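Processed glycerol phosphate lipoteichoic acid synthase 2 (Bacillus subtilis, PDB 2W8D) belongs to the sulfatase family within the alkaline phosphatase clan and binds a magnesium ion at the ends of strands of its central mixed beta-sheet. Local coordinates at residues Ala127-Asn132 / Ala155-Asn160; Pro173-Ser178 / Phe193-Asn198. One frame throughout, in Å; residues are numbered along the deposited sequence.

Contact 1: Ala127-Asn132 / Ala155-Asn160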
# COMPACT_ATOMS: atom_id res chain seq x y z
N ALA A 127 4.97 -7.21 13.75
CA ALA A 127 5.59 -5.97 14.25
C ALA A 127 5.59 -4.85 13.20
O ALA A 127 5.80 -5.12 12.02
CB ALA A 127 7.03 -6.24 14.72
N THR A 128 5.39 -3.60 13.63
CA THR A 128 5.60 -2.45 12.75
C THR A 128 6.90 -1.76 13.12
O THR A 128 7.23 -1.69 14.30
CB THR A 128 4.46 -1.45 12.89
OG1 THR A 128 3.24 -2.09 12.50
CG2 THR A 128 4.72 -0.20 12.04
N PHE A 129 7.63 -1.25 12.11
CA PHE A 129 8.81 -0.42 12.33
C PHE A 129 8.54 0.96 11.78
O PHE A 129 8.02 1.11 10.69
CB PHE A 129 10.02 -1.02 11.62
CG PHE A 129 10.38 -2.39 12.12
CD1 PHE A 129 11.42 -2.55 13.04
CD2 PHE A 129 9.65 -3.51 11.71
CE1 PHE A 129 11.73 -3.81 13.52
CE2 PHE A 129 9.97 -4.78 12.20
CZ PHE A 129 11.00 -4.92 13.10
N HIS A 130 8.91 1.99 12.52
CA HIS A 130 8.67 3.34 12.06
C HIS A 130 9.47 4.30 12.91
O HIS A 130 9.51 4.17 14.13
CB HIS A 130 7.20 3.64 12.17
CG HIS A 130 6.80 4.97 11.62
ND1 HIS A 130 7.03 5.33 10.31
CD2 HIS A 130 6.18 6.01 12.21
CE1 HIS A 130 6.58 6.55 10.12
NE2 HIS A 130 6.05 6.98 11.25
N GLY A 131 10.13 5.25 12.26
CA GLY A 131 11.05 6.15 12.96
C GLY A 131 10.40 7.41 13.49
O GLY A 131 10.96 8.48 13.36
N ASN A 132 9.22 7.28 14.09
CA ASN A 132 8.48 8.43 14.62
C ASN A 132 7.66 7.94 15.80
O ASN A 132 7.51 6.74 15.97
CB ASN A 132 7.59 9.07 13.54
CG ASN A 132 6.98 10.43 13.98
OD1 ASN A 132 7.35 11.00 15.00
ND2 ASN A 132 6.05 10.95 13.19
N ALA A 155 11.19 5.35 19.79
CA ALA A 155 11.90 5.08 21.06
C ALA A 155 13.05 4.07 20.85
O ALA A 155 13.98 4.02 21.65
CB ALA A 155 10.93 4.60 22.16
N TYR A 156 13.00 3.29 19.78
CA TYR A 156 14.00 2.25 19.56
C TYR A 156 15.12 2.65 18.60
O TYR A 156 16.00 1.84 18.31
CB TYR A 156 13.34 0.98 19.03
CG TYR A 156 12.49 0.25 20.03
CD1 TYR A 156 13.01 -0.82 20.77
CD2 TYR A 156 11.15 0.61 20.22
CE1 TYR A 156 12.22 -1.50 21.70
CE2 TYR A 156 10.36 -0.06 21.14
CZ TYR A 156 10.88 -1.11 21.86
OH TYR A 156 10.05 -1.75 22.77
N TYR A 157 15.07 3.89 18.10
CA TYR A 157 16.11 4.45 17.25
C TYR A 157 16.85 5.59 17.94
O TYR A 157 16.29 6.29 18.76
CB TYR A 157 15.50 4.89 15.93
CG TYR A 157 14.77 3.76 15.23
CD1 TYR A 157 15.43 2.95 14.32
CD2 TYR A 157 13.42 3.49 15.52
CE1 TYR A 157 14.78 1.90 13.70
CE2 TYR A 157 12.76 2.44 14.90
CZ TYR A 157 13.45 1.65 14.00
OH TYR A 157 12.83 0.61 13.38
N ASP A 158 18.13 5.73 17.63
CA ASP A 158 18.96 6.88 18.01
C ASP A 158 18.49 8.15 17.27
O ASP A 158 18.75 8.31 16.07
CB ASP A 158 20.42 6.58 17.63
CG ASP A 158 21.42 7.52 18.30
OD1 ASP A 158 21.01 8.37 19.12
OD2 ASP A 158 22.64 7.40 18.00
N MSE A 159 17.80 9.04 17.98
CA MSE A 159 17.17 10.21 17.34
C MSE A 159 18.09 11.46 17.32
O MSE A 159 17.62 12.56 17.60
CB MSE A 159 15.82 10.56 18.01
CG MSE A 159 14.72 9.52 17.88
SE MSE A 159 13.87 9.42 16.09
CE MSE A 159 12.93 11.17 16.01
N ASN A 160 19.36 11.28 16.99
CA ASN A 160 20.30 12.40 17.05
C ASN A 160 20.26 13.38 15.86
O ASN A 160 19.59 13.14 14.86
CB ASN A 160 21.73 11.90 17.29
CG ASN A 160 22.26 11.06 16.15
OD1 ASN A 160 22.70 11.59 15.12
ND2 ASN A 160 22.24 9.74 16.32
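Tyr157 reaches from the loop that follows strand 150-152 to the end of strand 125-130, a parallel strand of the central sheet in this sulfatase-family alpha/beta fold. The phenol OH of Tyr157 lies at the rim of the Phe129 ring, in its plane, 3.5 Å from Phe129 CD1, and it also touches Phe129 CB at 3.7 Å. The two side chains cross at about a right angle. Both aromatic groups have CG anti to the carbonyl carbon and beside the backbone N; for Tyr157 (chi1 -56°) this carries the ring across to the strand, while the Phe129 ring also stacks with the rings of Phe193 and Phe152.

No hydrogen bond joins one segment to the other, and the polar ends of Tyr157 and His130 find their partners elsewhere. The OH of Tyr157 bonds to Ser178 OG on helix 171-183, which fixes the end of the phenol, and His130, whose CB points away from the loop, pairs through ND1 with the carbonyl of Ile194 on the neighbouring strand.

Backbone contacts complete the seam. His130 O sits obliquely to the Tyr157 ring, 3.8 Å from CE2 of Tyr157, and Gly131 CA lies 4.4 Å from Tyr157 CD2. Farther along the loop, the bent chain of selenomethionine Met159 brings its SE to 4.1 Å from Gly131 O.

Contact 2: Pro173-Ser178 / Phe193-Asn198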
# COMPACT_ATOMS: atom_id res chain seq x y z
N PRO A 173 19.49 5.34 8.03
CA PRO A 173 19.73 4.81 9.39
C PRO A 173 18.52 4.08 10.00
O PRO A 173 18.70 3.19 10.82
CB PRO A 173 20.07 6.06 10.22
CG PRO A 173 19.52 7.20 9.43
CD PRO A 173 19.59 6.81 7.99
N PHE A 174 17.31 4.43 9.59
CA PHE A 174 16.13 3.72 10.06
C PHE A 174 16.24 2.25 9.64
O PHE A 174 16.07 1.36 10.46
CB PHE A 174 14.84 4.38 9.58
CG PHE A 174 13.67 3.47 9.54
CD1 PHE A 174 13.03 3.09 10.70
CD2 PHE A 174 13.21 2.97 8.32
CE1 PHE A 174 11.93 2.23 10.66
CE2 PHE A 174 12.11 2.12 8.28
CZ PHE A 174 11.48 1.75 9.45
N PHE A 175 16.56 1.99 8.38
CA PHE A 175 16.76 0.61 7.92
C PHE A 175 17.95 -0.15 8.55
O PHE A 175 17.83 -1.34 8.81
CB PHE A 175 16.81 0.51 6.41
CG PHE A 175 15.47 0.60 5.75
CD1 PHE A 175 14.47 -0.31 6.07
CD2 PHE A 175 15.21 1.59 4.78
CE1 PHE A 175 13.23 -0.23 5.43
CE2 PHE A 175 14.01 1.66 4.15
CZ PHE A 175 13.00 0.77 4.48
N LYS A 176 19.07 0.53 8.79
CA LYS A 176 20.20 -0.10 9.44
C LYS A 176 19.85 -0.61 10.83
O LYS A 176 20.07 -1.78 11.15
CB LYS A 176 21.35 0.90 9.59
CG LYS A 176 22.61 0.59 8.80
CD LYS A 176 23.16 -0.80 9.08
CE LYS A 176 24.22 -1.13 8.01
NZ LYS A 176 23.60 -1.29 6.66
N GLU A 177 19.32 0.30 11.64
CA GLU A 177 18.93 0.07 13.03
C GLU A 177 17.80 -0.96 13.21
O GLU A 177 17.76 -1.66 14.23
CB GLU A 177 18.61 1.40 13.71
CG GLU A 177 19.88 2.07 14.27
CD GLU A 177 19.73 3.56 14.51
OE1 GLU A 177 19.15 3.95 15.55
OE2 GLU A 177 20.25 4.35 13.69
N SER A 178 16.94 -1.07 12.21
CA SER A 178 15.88 -2.07 12.22
C SER A 178 16.36 -3.52 12.08
O SER A 178 15.65 -4.44 12.51
CB SER A 178 14.83 -1.78 11.14
OG SER A 178 14.23 -0.50 11.33
N PHE A 193 7.35 -1.90 7.43
CA PHE A 193 8.30 -0.80 7.50
C PHE A 193 7.73 0.48 6.87
O PHE A 193 7.47 0.54 5.66
CB PHE A 193 9.60 -1.20 6.80
CG PHE A 193 10.40 -2.23 7.56
CD1 PHE A 193 11.50 -1.84 8.29
CD2 PHE A 193 10.05 -3.57 7.54
CE1 PHE A 193 12.25 -2.79 9.00
CE2 PHE A 193 10.78 -4.50 8.21
CZ PHE A 193 11.89 -4.13 8.96
N ILE A 194 7.50 1.49 7.70
CA ILE A 194 6.90 2.73 7.20
C ILE A 194 7.99 3.79 7.04
O ILE A 194 8.49 4.34 8.03
CB ILE A 194 5.76 3.27 8.11
CG1 ILE A 194 4.85 2.13 8.63
CG2 ILE A 194 4.98 4.46 7.39
CD1 ILE A 194 4.05 1.39 7.55
N THR A 195 8.37 4.06 5.79
CA THR A 195 9.43 5.03 5.49
C THR A 195 8.89 6.43 5.73
O THR A 195 7.69 6.61 5.76
CB THR A 195 9.99 4.88 4.04
OG1 THR A 195 8.98 5.20 3.04
CG2 THR A 195 10.50 3.47 3.83
N LEU A 196 9.79 7.40 5.85
CA LEU A 196 9.50 8.79 6.21
C LEU A 196 10.10 9.87 5.31
O LEU A 196 9.56 10.99 5.24
CB LEU A 196 10.09 9.08 7.59
CG LEU A 196 9.14 8.76 8.73
CD1 LEU A 196 9.79 8.99 10.08
CD2 LEU A 196 7.82 9.56 8.57
N SER A 197 11.25 9.57 4.69
CA SER A 197 12.12 10.57 4.09
C SER A 197 11.51 11.25 2.86
O SER A 197 11.75 12.42 2.65
CB SER A 197 13.48 9.96 3.73
OG SER A 197 14.37 9.86 4.86
N ASN A 198 10.73 10.54 2.04
CA ASN A 198 10.18 11.16 0.83
C ASN A 198 8.86 11.91 1.11
O ASN A 198 7.84 11.66 0.44
CB ASN A 198 10.00 10.13 -0.30
CG ASN A 198 9.85 10.78 -1.66
OD1 ASN A 198 10.58 11.72 -2.00
ND2 ASN A 198 8.90 10.26 -2.46
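The carbonyl oxygen of Phe174 is gripped twice from Ser178, one turn later in helix 171-183, where that helix packs on strand 189-194 of the central sheet in the alkaline-phosphatase-like fold. Ser178 OG donates to Phe174 O at 2.8 Å and Ser178 N at 3.1 Å, the two donors coming from opposite faces of the carbonyl plane; the hydroxyl stands 36° out of it. With OG anti to its own carbonyl carbon (chi1 -59°), Ser178 folds the hydroxyl back along the helix and over one face of the Phe174 ring, offset toward its rim. This OG has a second partner in Tyr157.

Across the contact no hydrogen bond forms; the touching residues are all buried and mostly apolar. Phe193 points at the helix and is met by three residues: Ser178 CB lies in the ring plane, 3.5 Å from Phe193 CE1, while Phe174 CZ and Phe175 CE1 both converge on Phe193 CD1, the former at 3.8 Å. The Phe175 and Phe193 rings are inclined at 32°, centroids 5.9 Å apart, and Phe174 CD2 sits over the centre of the Phe175 ring.

Beyond the strand end, Thr195 sends its two branches different ways. Its OG1 bonds to the carbonyl of Ser38 and to Glu40 N, next to the magnesium site, and its methyl CG2 meets the far end of the Phe175 ring, 3.7 Å from Phe175 CZ.

How the contacts relate
Contacts 1 and 2 come one after the other along the chain, contact 1 closing before contact 2 opens, and their centres are about 8 Å apart, on the same side of the chain's centre. They share the central sheet: strand 150-152, helix 171-183 and strand 189-194 make a beta-alpha-beta crossover, with strand 125-130 lying between the two strands as parallel neighbour of both. The contacts fasten the loop and helix of this crossover to the sheet. They also touch each other, Gly131 O packing on Leu196 CD1. Helix, loop and two strand ends thus form one largely buried region, close to the magnesium ion that Glu40, phosphothreonine Thr84, Asp258 and His259 hold.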